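PDB 6JJJ: C-type lectin domain family 4 member F from Mus musculus, which acts as a galactose- and fucose-binding receptor of Kupffer cells, may take part in endocytosis, and is represented here by an extracellular part holding the calcium-bound C-type lectin domain. Local coordinates for residues 22-26 with 27-31. Numbering follows the deposited sequence.
Sequences QLIAQ and NWKYF
Trp28 N donates to Leu23 O at 3.0 Å, and Asn27 N to Ile24 O at 2.9 Å, tying the last turn of helix 9-25 to the residues that follow it. Leu23 O is gripped twice, because Gln26 N also donates to it, from the opposite face of the carbonyl plane to Trp28 N. The positive phi of Asn27 (67°) turns the chain out of the helix and lets these bonds form.

Apolar contact accompanies the backbone closure. Leu23 CD2 lies over one face of the Trp28 indole, 3.7 Å from the centroid of the five-membered ring and only 6° off its normal, a CH-pi contact. With Trp28 CG anti to its carbonyl carbon (chi1 -77°), the ring lies beside the helix end, and the CB atoms of Leu23 and Trp28 also meet, at 3.8 Å. Both residues are buried: they pack together on Phe35 and Lys150, while Trp28 additionally meets the ring of Tyr37.

Polar side chains bond locally on each segment. Gln26 NE2 reaches back to Gln22 O at 3.1 Å, approaching from above the carbonyl plane. Lys29 bends at chi2 and chi4, bringing NZ to Asn27 OD1 at 2.7 Å; that oxygen also has a weak hydrogen bond to Lys29 of a second subunit. Ile24 packs against Ile24 of a second and of a third subunit, placing this junction at the trimer interface.

Together, the positive-phi C-prime residue and the paired Trp28-Leu23 and Asn27-Ile24 bonds define a Schellman motif, which here ends helix 9-25 and leads into strand 28-31, an edge strand, within this chain, of the antiparallel sheet that also holds strands 34-38, 147-151 and 58-59 of the lectin domain.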
loop_
_atom_site.group_PDB
_atom_site.type_symbol
_atom_site.label_atom_id
_atom_site.label_comp_id
_atom_site.label_asym_id
_atom_site.label_seq_id
_atom_site.Cartn_x
_atom_site.Cartn_y
_atom_site.Cartn_z
ATOM N N GLN A 22 1.643 -3.392 6.691
ATOM C CA GLN A 22 2.020 -2.490 7.775
ATOM C C GLN A 22 3.089 -1.507 7.316
ATOM O O GLN A 22 3.082 -0.337 7.716
ATOM C CB GLN A 22 2.503 -3.300 8.981
ATOM C CG GLN A 22 1.428 -4.206 9.587
ATOM C CD GLN A 22 1.983 -5.221 10.578
ATOM O OE1 GLN A 22 3.183 -5.254 10.847
ATOM N NE2 GLN A 22 1.104 -6.054 11.125
ATOM N N LEU A 23 4.002 -1.959 6.454
ATOM C CA LEU A 23 5.071 -1.093 5.970
ATOM C C LEU A 23 4.525 0.001 5.060
ATOM O O LEU A 23 4.676 1.195 5.344
ATOM C CB LEU A 23 6.119 -1.926 5.235
ATOM C CG LEU A 23 6.990 -2.847 6.087
ATOM C CD1 LEU A 23 7.820 -3.769 5.210
ATOM C CD2 LEU A 23 7.881 -2.010 6.999
ATOM N N ILE A 24 3.903 -0.387 3.944
ATOM C CA ILE A 24 3.400 0.620 3.019
ATOM C C ILE A 24 2.279 1.423 3.664
ATOM O O ILE A 24 2.071 2.592 3.319
ATOM C CB ILE A 24 2.944 -0.024 1.698
ATOM C CG1 ILE A 24 2.509 1.052 0.698
ATOM C CG2 ILE A 24 1.804 -0.999 1.948
ATOM C CD1 ILE A 24 3.586 2.082 0.351
ATOM N N ALA A 25 1.538 0.826 4.600
ATOM C CA ALA A 25 0.521 1.590 5.315
ATOM C C ALA A 25 1.143 2.717 6.128
ATOM O O ALA A 25 0.482 3.725 6.403
ATOM C CB ALA A 25 -0.294 0.673 6.226
ATOM N N GLN A 26 2.409 2.572 6.516
ATOM C CA GLN A 26 3.144 3.624 7.204
ATOM C C GLN A 26 4.080 4.375 6.264
ATOM O O GLN A 26 4.990 5.071 6.727
ATOM C CB GLN A 26 3.911 3.036 8.388
ATOM C CG GLN A 26 3.010 2.316 9.377
ATOM C CD GLN A 26 3.768 1.711 10.539
ATOM O OE1 GLN A 26 4.377 2.422 11.336
ATOM N NE2 GLN A 26 3.740 0.388 10.639
ATOM N N ASN A 27 3.848 4.275 4.956
ATOM C CA ASN A 27 4.617 5.015 3.956
ATOM C C ASN A 27 6.067 4.526 3.906
ATOM O O ASN A 27 7.015 5.315 3.935
ATOM C CB ASN A 27 4.554 6.523 4.223
ATOM C CG ASN A 27 3.727 7.272 3.187
ATOM O OD1 ASN A 27 3.608 6.841 2.042
ATOM N ND2 ASN A 27 3.153 8.398 3.589
ATOM N N TRP A 28 6.233 3.207 3.845
ATOM C CA TRP A 28 7.497 2.608 3.440
ATOM C C TRP A 28 7.426 2.368 1.937
ATOM O O TRP A 28 6.446 1.801 1.442
ATOM C CB TRP A 28 7.766 1.290 4.171
ATOM C CG TRP A 28 8.245 1.465 5.580
ATOM C CD1 TRP A 28 7.488 1.804 6.663
ATOM C CD2 TRP A 28 9.591 1.315 6.063
ATOM N NE1 TRP A 28 8.274 1.874 7.789
ATOM C CE2 TRP A 28 9.567 1.581 7.449
ATOM C CE3 TRP A 28 10.810 0.992 5.459
ATOM C CZ2 TRP A 28 10.713 1.529 8.240
ATOM C CZ3 TRP A 28 11.948 0.938 6.249
ATOM C CH2 TRP A 28 11.891 1.205 7.625
ATOM N N LYS A 29 8.441 2.817 1.210
ATOM C CA LYS A 29 8.469 2.662 -0.239
ATOM C C LYS A 29 9.435 1.552 -0.629
ATOM O O LYS A 29 10.538 1.451 -0.085
ATOM C CB LYS A 29 8.851 3.979 -0.913
ATOM C CG LYS A 29 7.649 4.899 -1.145
ATOM C CD LYS A 29 7.163 5.511 0.172
ATOM C CE LYS A 29 5.976 6.453 -0.026
ATOM N NZ LYS A 29 4.685 5.736 -0.229
ATOM N N TYR A 30 9.003 0.711 -1.564
ATOM C CA TYR A 30 9.793 -0.425 -2.015
ATOM C C TYR A 30 10.739 -0.019 -3.135
ATOM O O TYR A 30 10.396 0.803 -3.991
ATOM C CB TYR A 30 8.881 -1.554 -2.497
ATOM C CG TYR A 30 9.619 -2.723 -3.112
ATOM C CD1 TYR A 30 9.953 -2.730 -4.461
ATOM C CD2 TYR A 30 9.985 -3.818 -2.342
ATOM C CE1 TYR A 30 10.630 -3.794 -5.026
ATOM C CE2 TYR A 30 10.662 -4.889 -2.896
ATOM C CZ TYR A 30 10.981 -4.872 -4.239
ATOM O OH TYR A 30 11.656 -5.937 -4.794
ATOM N N PHE A 31 11.928 -0.620 -3.134
ATOM C CA PHE A 31 12.888 -0.409 -4.214
ATOM C C PHE A 31 13.903 -1.541 -4.195
ATOM O O PHE A 31 14.615 -1.718 -3.201
ATOM C CB PHE A 31 13.586 0.945 -4.077
ATOM C CG PHE A 31 14.701 1.150 -5.062
ATOM C CD1 PHE A 31 14.439 1.636 -6.334
ATOM C CD2 PHE A 31 16.008 0.848 -4.722
ATOM C CE1 PHE A 31 15.461 1.820 -7.246
ATOM C CE2 PHE A 31 17.034 1.030 -5.630
ATOM C CZ PHE A 31 16.761 1.516 -6.893
#